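PDB 4HJI: CS1 fimbrial subunit A from Escherichia coli, which forms the major subunit of CS1 fimbriae, the surface filaments that enable enterotoxigenic bacteria to colonize the epithelium of specific host organs. Local coordinates for residues Pro23-Leu28 with Thr57-Asn62; Val69-Ala74 with Ser151-Lys156. One frame throughout, in Å; residues are numbered along the deposited sequence. Where two conformers were deposited one is given.

Contact 1: Pro23-Leu28 with Thr57-Asn62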
ATOM      1  N   PRO A  23     -17.452  -8.344  -0.974  1.00 32.58           N
ATOM      2  CA  PRO A  23     -16.873  -7.362  -1.900  1.00 30.50           C
ATOM      3  C   PRO A  23     -16.968  -7.780  -3.374  1.00 30.14           C
ATOM      4  O   PRO A  23     -16.998  -8.977  -3.669  1.00 31.04           O
ATOM      5  CB  PRO A  23     -15.410  -7.308  -1.464  1.00 29.14           C
ATOM      6  N   THR A  24     -17.034  -6.805  -4.286  1.00 28.76           N
ATOM      7  CA  THR A  24     -16.976  -7.068  -5.735  1.00 28.36           C
ATOM      8  C   THR A  24     -15.533  -7.255  -6.234  1.00 26.01           C
ATOM      9  O   THR A  24     -15.284  -7.935  -7.234  1.00 26.34           O
ATOM     10  CB  THR A  24     -17.633  -5.936  -6.558  1.00 29.41           C
ATOM     11  OG1 THR A  24     -17.143  -4.655  -6.131  1.00 29.53           O
ATOM     12  CG2 THR A  24     -19.137  -5.968  -6.407  1.00 31.03           C
ATOM     13  N   VAL A  25     -14.596  -6.639  -5.529  1.00 23.58           N
ATOM     14  CA  VAL A  25     -13.183  -6.677  -5.889  1.00 21.73           C
ATOM     15  C   VAL A  25     -12.372  -6.964  -4.627  1.00 20.22           C
ATOM     16  O   VAL A  25     -12.840  -6.706  -3.524  1.00 20.15           O
ATOM     17  CB  VAL A  25     -12.739  -5.335  -6.521  1.00 21.42           C
ATOM     18  CG1 VAL A  25     -12.972  -4.178  -5.567  1.00 21.01           C
ATOM     19  CG2 VAL A  25     -11.289  -5.380  -6.928  1.00 20.69           C
ATOM     20  N   ASP A  26     -11.162  -7.498  -4.771  1.00 19.01           N
ATOM     21  CA  ASP A  26     -10.261  -7.612  -3.631  1.00 17.86           C
ATOM     22  C   ASP A  26      -8.819  -7.558  -4.080  1.00 16.79           C
ATOM     23  O   ASP A  26      -8.540  -7.701  -5.254  1.00 16.86           O
ATOM     24  CB  ASP A  26     -10.486  -8.926  -2.887  1.00 18.44           C
ATOM     25  CG  ASP A  26     -10.137  -8.833  -1.412  1.00 18.03           C
ATOM     26  OD1 ASP A  26      -9.462  -7.863  -0.995  1.00 17.28           O
ATOM     27  OD2 ASP A  26     -10.561  -9.752  -0.657  1.00 19.12           O
ATOM     28  N   LEU A  27      -7.937  -7.311  -3.124  1.00 15.68           N
ATOM     29  CA  LEU A  27      -6.501  -7.312  -3.361  1.00 15.02           C
ATOM     30  C   LEU A  27      -5.896  -8.357  -2.427  1.00 14.78           C
ATOM     31  O   LEU A  27      -5.959  -8.224  -1.195  1.00 14.40           O
ATOM     32  CB  LEU A  27      -5.896  -5.948  -3.086  1.00 14.46           C
ATOM     33  CG  LEU A  27      -4.420  -5.784  -3.458  1.00 14.18           C
ATOM     34  CD1 LEU A  27      -4.206  -5.791  -4.973  1.00 14.63           C
ATOM     35  CD2 LEU A  27      -3.953  -4.455  -2.894  1.00 13.76           C
ATOM     36  N   LEU A  28      -5.348  -9.397  -3.023  1.00 15.01           N
ATOM     37  CA  LEU A  28      -4.789 -10.518  -2.286  1.00 15.15           C
ATOM     38  C   LEU A  28      -3.293 -10.637  -2.590  1.00 14.94           C
ATOM     39  O   LEU A  28      -2.796 -10.043  -3.543  1.00 14.84           O
ATOM     40  CB  LEU A  28      -5.543 -11.793  -2.693  1.00 16.09           C
ATOM     41  CG  LEU A  28      -6.794 -12.279  -1.897  1.00 16.71           C
ATOM     42  CD1 LEU A  28      -7.931 -11.290  -1.841  1.00 16.69           C
ATOM     43  CD2 LEU A  28      -7.283 -13.588  -2.506  1.00 17.81           C
ATOM     44  N   THR A  57       1.103  -8.950  -5.314  1.00 15.04           N
ATOM     45  CA  THR A  57      -0.345  -9.027  -5.126  1.00 14.73           C
ATOM     46  C   THR A  57      -1.057  -9.404  -6.414  1.00 15.31           C
ATOM     47  O   THR A  57      -0.470  -9.378  -7.492  1.00 15.72           O
ATOM     48  CB  THR A  57      -0.920  -7.672  -4.684  1.00 14.14           C
ATOM     49  OG1 THR A  57      -0.809  -6.738  -5.771  1.00 14.29           O
ATOM     50  CG2 THR A  57      -0.165  -7.130  -3.507  1.00 13.63           C
ATOM     51  N   VAL A  58      -2.332  -9.750  -6.293  1.00 15.37           N
ATOM     52  CA  VAL A  58      -3.212  -9.915  -7.435  1.00 15.99           C
ATOM     53  C   VAL A  58      -4.560  -9.290  -7.118  1.00 15.87           C
ATOM     54  O   VAL A  58      -4.985  -9.288  -5.970  1.00 15.42           O
ATOM     55  CB  VAL A  58      -3.424 -11.390  -7.841  1.00 16.83           C
ATOM     56  CG1 VAL A  58      -2.142 -11.967  -8.417  1.00 17.25           C
ATOM     57  CG2 VAL A  58      -3.951 -12.231  -6.675  1.00 16.78           C
ATOM     58  N   VAL A  59      -5.208  -8.749  -8.151  1.00 16.34           N
ATOM     59  CA  VAL A  59      -6.532  -8.198  -8.030  1.00 16.55           C
ATOM     60  C   VAL A  59      -7.552  -9.266  -8.411  1.00 17.57           C
ATOM     61  O   VAL A  59      -7.429  -9.901  -9.458  1.00 18.15           O
ATOM     62  CB  VAL A  59      -6.698  -6.949  -8.925  1.00 16.72           C
ATOM     63  CG1 VAL A  59      -8.134  -6.459  -8.878  1.00 17.11           C
ATOM     64  CG2 VAL A  59      -5.736  -5.870  -8.469  1.00 15.96           C
ATOM     65  N   HIS A  60      -8.547  -9.470  -7.535  1.00 17.95           N
ATOM     66  CA  HIS A  60      -9.689 -10.326  -7.823  1.00 19.33           C
ATOM     67  C   HIS A  60     -10.897  -9.476  -8.146  1.00 20.06           C
ATOM     68  O   HIS A  60     -11.151  -8.500  -7.463  1.00 19.86           O
ATOM     69  CB  HIS A  60     -10.066 -11.151  -6.621  1.00 19.48           C
ATOM     70  CG  HIS A  60      -9.158 -12.291  -6.364  1.00 19.61           C
ATOM     71  ND1 HIS A  60      -9.629 -13.562  -6.120  1.00 20.59           N
ATOM     72  CD2 HIS A  60      -7.810 -12.357  -6.265  1.00 19.10           C
ATOM     73  CE1 HIS A  60      -8.606 -14.372  -5.920  1.00 20.52           C
ATOM     74  NE2 HIS A  60      -7.494 -13.665  -5.990  1.00 19.65           N
ATOM     75  N   THR A  61     -11.630  -9.838  -9.185  1.00 21.39           N
ATOM     76  CA  THR A  61     -12.837  -9.105  -9.514  1.00 22.31           C
ATOM     77  C   THR A  61     -13.938 -10.038  -9.960  1.00 23.97           C
ATOM     78  O   THR A  61     -13.662 -11.149 -10.415  1.00 24.46           O
ATOM     79  CB  THR A  61     -12.551  -8.057 -10.611  1.00 22.39           C
ATOM     80  OG1 THR A  61     -13.726  -7.275 -10.875  1.00 23.03           O
ATOM     81  CG2 THR A  61     -12.053  -8.722 -11.916  1.00 23.08           C
ATOM     82  N   ASN A  62     -15.178  -9.560  -9.848  1.00 25.12           N
ATOM     83  CA  ASN A  62     -16.333 -10.240 -10.429  1.00 27.02           C
ATOM     84  C   ASN A  62     -16.727  -9.711 -11.808  1.00 28.16           C
ATOM     85  O   ASN A  62     -17.743 -10.135 -12.348  1.00 29.52           O
ATOM     86  CB  ASN A  62     -17.540 -10.183  -9.481  1.00 27.72           C
ATOM     87  CG  ASN A  62     -18.189  -8.814  -9.420  1.00 27.95           C
ATOM     88  OD1 ASN A  62     -17.809  -7.878 -10.142  1.00 27.69           O
ATOM     89  ND2 ASN A  62     -19.182  -8.686  -8.547  1.00 28.58           N
TER
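L27 and V59 face each other across an antiparallel ladder and carry its buried side, with CD1 of L27 lying 3.8 Å from CG2 of V59. CG of L27 stands anti to the backbone N (chi1 -173°), which swings CD1 back over the neighbouring strand, where it packs against OG1 of T57, itself hydrogen-bonded to Q125 O. V25 adds its CG2 against CG1 of V59, 3.9 Å away. F94 of strand 87-94 touches L27, T57 and V59, so this face belongs to the hydrophobic core of an immunoglobulin-like pilin fold.

The other face reaches solvent: V58 is buried, but D26, L28 and H60 are partly exposed. Here CD2 of L28 sits over one face of the H60 imidazole, 3.9 Å from the ring centroid and 27° off its normal: a CH-pi contact displaced toward the rim, while CG2 of V58 lies at the ring edge. The D26 carboxylate leads away toward K165, although the position of OD1 is less certain. At the loop end, ND2 of N62 comes within 3.5 Å of CG2 of T24, and its OD1 probably bonds K156 NZ.

Between the faces, D26 and H60 exchange two backbone bonds, as do L28 and V58; N62 N to T24 O, 3.1 Å and 139° at the hydrogen, is the longest and most bent of the five. Main-chain bonds thus set the register, while side chains separate an apolar interior from a mixed surface.

Contact 2: Val69-Ala74 with Ser151-Lys156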
ATOM      1  N   VAL A  69     -10.229   1.204  -9.394  1.00 19.95           N
ATOM      2  CA  VAL A  69      -9.805   2.508  -8.934  1.00 19.68           C
ATOM      3  C   VAL A  69      -9.148   2.285  -7.599  1.00 18.48           C
ATOM      4  O   VAL A  69      -9.716   1.610  -6.744  1.00 18.19           O
ATOM      5  CB  VAL A  69     -11.015   3.443  -8.757  1.00 20.53           C
ATOM      6  CG1 VAL A  69     -10.595   4.795  -8.216  1.00 20.55           C
ATOM      7  CG2 VAL A  69     -11.777   3.552 -10.064  1.00 21.74           C
ATOM      8  N   VAL A  70      -7.954   2.833  -7.429  1.00 17.88           N
ATOM      9  CA  VAL A  70      -7.159   2.622  -6.232  1.00 16.98           C
ATOM     10  C   VAL A  70      -6.702   3.942  -5.665  1.00 16.97           C
ATOM     11  O   VAL A  70      -6.199   4.811  -6.396  1.00 17.15           O
ATOM     12  CB  VAL A  70      -5.919   1.783  -6.525  1.00 16.53           C
ATOM     13  CG1 VAL A  70      -5.257   1.338  -5.230  1.00 15.80           C
ATOM     14  CG2 VAL A  70      -6.312   0.571  -7.354  1.00 16.89           C
ATOM     15  N   LYS A  71      -6.860   4.091  -4.365  1.00 16.62           N
ATOM     16  CA  LYS A  71      -6.436   5.292  -3.681  1.00 16.87           C
ATOM     17  C   LYS A  71      -6.088   4.976  -2.244  1.00 16.31           C
ATOM     18  O   LYS A  71      -6.316   3.854  -1.788  1.00 15.80           O
ATOM     19  CB  LYS A  71      -7.552   6.347  -3.737  1.00 17.96           C
ATOM     20  CG  LYS A  71      -8.787   5.961  -2.951  1.00 18.39           C
ATOM     21  CD  LYS A  71      -9.930   6.944  -3.144  1.00 19.71           C
ATOM     22  CE  LYS A  71     -11.029   6.628  -2.148  1.00 20.15           C
ATOM     23  NZ  LYS A  71     -12.300   7.352  -2.371  1.00 21.58           N
ATOM     24  N   LEU A  72      -5.525   5.961  -1.550  1.00 16.40           N
ATOM     25  CA  LEU A  72      -5.294   5.899  -0.104  1.00 16.25           C
ATOM     26  C   LEU A  72      -6.386   6.695   0.586  1.00 16.92           C
ATOM     27  O   LEU A  72      -6.866   7.677   0.063  1.00 17.48           O
ATOM     28  CB  LEU A  72      -3.942   6.505   0.254  1.00 16.19           C
ATOM     29  CG  LEU A  72      -2.750   5.874  -0.455  1.00 15.95           C
ATOM     30  CD1 LEU A  72      -1.480   6.711  -0.288  1.00 16.21           C
ATOM     31  CD2 LEU A  72      -2.535   4.452   0.020  1.00 15.54           C
ATOM     32  N   SER A  73      -6.791   6.274   1.777  0.50 16.85           N
ATOM     33  CA  SER A  73      -7.823   7.014   2.506  0.50 17.71           C
ATOM     34  C   SER A  73      -7.242   8.239   3.203  0.50 18.09           C
ATOM     35  O   SER A  73      -7.982   9.118   3.623  0.50 18.88           O
ATOM     36  CB  SER A  73      -8.474   6.114   3.556  0.50 17.65           C
ATOM     37  OG  SER A  73      -7.590   5.959   4.634  0.50 17.32           O
ATOM     38  N   ALA A  74      -5.918   8.284   3.345  1.00 17.80           N
ATOM     39  CA  ALA A  74      -5.257   9.399   3.990  1.00 18.59           C
ATOM     40  C   ALA A  74      -3.812   9.321   3.582  1.00 18.72           C
ATOM     41  O   ALA A  74      -3.330   8.242   3.225  1.00 18.20           O
ATOM     42  CB  ALA A  74      -5.395   9.306   5.503  1.00 18.71           C
ATOM     43  N   SER A 151      -3.720   2.859   4.417  1.00 15.89           N
ATOM     44  CA  SER A 151      -5.115   2.465   4.214  1.00 16.41           C
ATOM     45  C   SER A 151      -5.442   2.591   2.745  1.00 16.37           C
ATOM     46  O   SER A 151      -5.500   3.710   2.206  1.00 16.73           O
ATOM     47  CB  SER A 151      -6.025   3.347   5.055  1.00 17.16           C
ATOM     48  OG  SER A 151      -7.417   3.133   4.794  1.00 18.29           O
ATOM     49  N   ILE A 152      -5.617   1.452   2.095  1.00 16.18           N
ATOM     50  CA  ILE A 152      -5.767   1.376   0.641  1.00 16.41           C
ATOM     51  C   ILE A 152      -7.232   1.076   0.374  1.00 16.66           C
ATOM     52  O   ILE A 152      -7.855   0.192   0.999  1.00 16.51           O
ATOM     53  CB  ILE A 152      -4.867   0.294   0.025  1.00 16.48           C
ATOM     54  CG1 ILE A 152      -3.385   0.634   0.245  1.00 16.60           C
ATOM     55  CG2 ILE A 152      -5.114   0.142  -1.470  1.00 16.98           C
ATOM     56  CD1 ILE A 152      -2.468  -0.567   0.169  1.00 16.50           C
ATOM     57  N   ILE A 153      -7.804   1.830  -0.544  1.00 16.69           N
ATOM     58  CA  ILE A 153      -9.187   1.665  -0.926  1.00 17.34           C
ATOM     59  C   ILE A 153      -9.224   1.263  -2.385  1.00 17.43           C
ATOM     60  O   ILE A 153      -8.577   1.921  -3.230  1.00 17.10           O
ATOM     61  CB  ILE A 153     -10.002   2.959  -0.759  1.00 18.23           C
ATOM     62  CG1 ILE A 153     -10.005   3.406   0.701  1.00 18.48           C
ATOM     63  CG2 ILE A 153     -11.422   2.737  -1.242  1.00 19.16           C
ATOM     64  CD1 ILE A 153     -10.391   4.844   0.894  1.00 19.28           C
ATOM     65  N   LEU A 154      -9.969   0.198  -2.675  1.00 17.54           N
ATOM     66  CA  LEU A 154     -10.153  -0.285  -4.046  1.00 17.88           C
ATOM     67  C   LEU A 154     -11.641  -0.376  -4.337  1.00 18.44           C
ATOM     68  O   LEU A 154     -12.424  -0.820  -3.490  1.00 18.46           O
ATOM     69  CB  LEU A 154      -9.521  -1.666  -4.263  1.00 17.95           C
ATOM     70  CG  LEU A 154      -8.007  -1.826  -4.042  1.00 17.51           C
ATOM     71  CD1 LEU A 154      -7.702  -2.431  -2.686  1.00 17.24           C
ATOM     72  CD2 LEU A 154      -7.417  -2.670  -5.151  1.00 17.90           C
ATOM     73  N   THR A 155     -12.021   0.064  -5.537  1.00 18.83           N
ATOM     74  CA  THR A 155     -13.364  -0.123  -6.071  1.00 19.81           C
ATOM     75  C   THR A 155     -13.241  -0.617  -7.497  1.00 20.03           C
ATOM     76  O   THR A 155     -12.276  -0.302  -8.180  1.00 19.78           O
ATOM     77  CB  THR A 155     -14.192   1.180  -6.129  1.00 20.71           C
ATOM     78  OG1 THR A 155     -13.689   2.033  -7.168  0.50 21.04           O
ATOM     79  CG2 THR A 155     -14.144   1.922  -4.813  0.50 20.38           C
ATOM     80  N   LYS A 156     -14.234  -1.356  -7.958  1.00 20.67           N
ATOM     81  CA  LYS A 156     -14.338  -1.685  -9.370  1.00 21.35           C
ATOM     82  C   LYS A 156     -14.680  -0.402 -10.115  1.00 21.96           C
ATOM     83  O   LYS A 156     -15.472   0.399  -9.620  1.00 22.33           O
ATOM     84  CB  LYS A 156     -15.442  -2.723  -9.574  1.00 22.39           C
ATOM     85  CG  LYS A 156     -15.494  -3.336 -10.961  1.00 23.30           C
ATOM     86  CD  LYS A 156     -16.530  -4.447 -11.083  1.00 24.35           C
ATOM     87  CE  LYS A 156     -17.860  -4.118 -10.409  1.00 25.14           C
ATOM     88  NZ  LYS A 156     -18.863  -5.208 -10.556  1.00 26.34           N
TER
HETATM   89  O   HOH W   1      -3.261   5.755   4.310  1.00 15.73           O
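I153 N points almost straight at K71 O, 2.8 Å away and 179° at the hydrogen, and K71 N returns a bond to I153 O. This hydrogen-bonded pair belongs to the immunoglobulin-like pilin fold, in which residues 69-72 run antiparallel to 152-155. Above the pair the aliphatic chain of K71, extended beyond CG, crosses I153 and brings CE to 3.6 Å from CD1, so methylenes screen the isoleucine.

Where this run of strand 68-80 breaks, S73 N donates to S151 O at 2.9 Å. The S73 hydroxyl, modelled in two conformers, comes near OG of S151 in one of them, an unsettled pairing; OG of S151 is hydrogen-bonded to OE2 of E164. A water extends the closure, donating to A74 O and accepting from S151 N. V69 and T155 close the other end with two backbone bonds.

On the opposite face V70 and I152 lie side by side and point the same way, CG1 to CG2 at 3.9 Å, flanked by L72 and L154; L99 and I106 also touch V70. The end of L72 comes back toward the partner strand, its CD2 resting 3.9 Å from CG1 of I152.

Contacts 1 and 2 lie in series along the chain: the first closes with strand 49-61, and the next strand, 68-80, opens the second. Their centres are about 12 Å apart, and all four strands belong to one curled, mixed sheet system. They meet directly. OD1 of N62 lies 2.9 Å from NZ of K156, a probable hydrogen bond, while CB of L27 packs 4.0 Å from CD1 of L154 and CG1 of V25 approaches the backbone of L154 and K156. The N62-K156 pair probably links the two ladders at this end, and their apolar faces join in one shared interior within the immunoglobulin-like pilin fold.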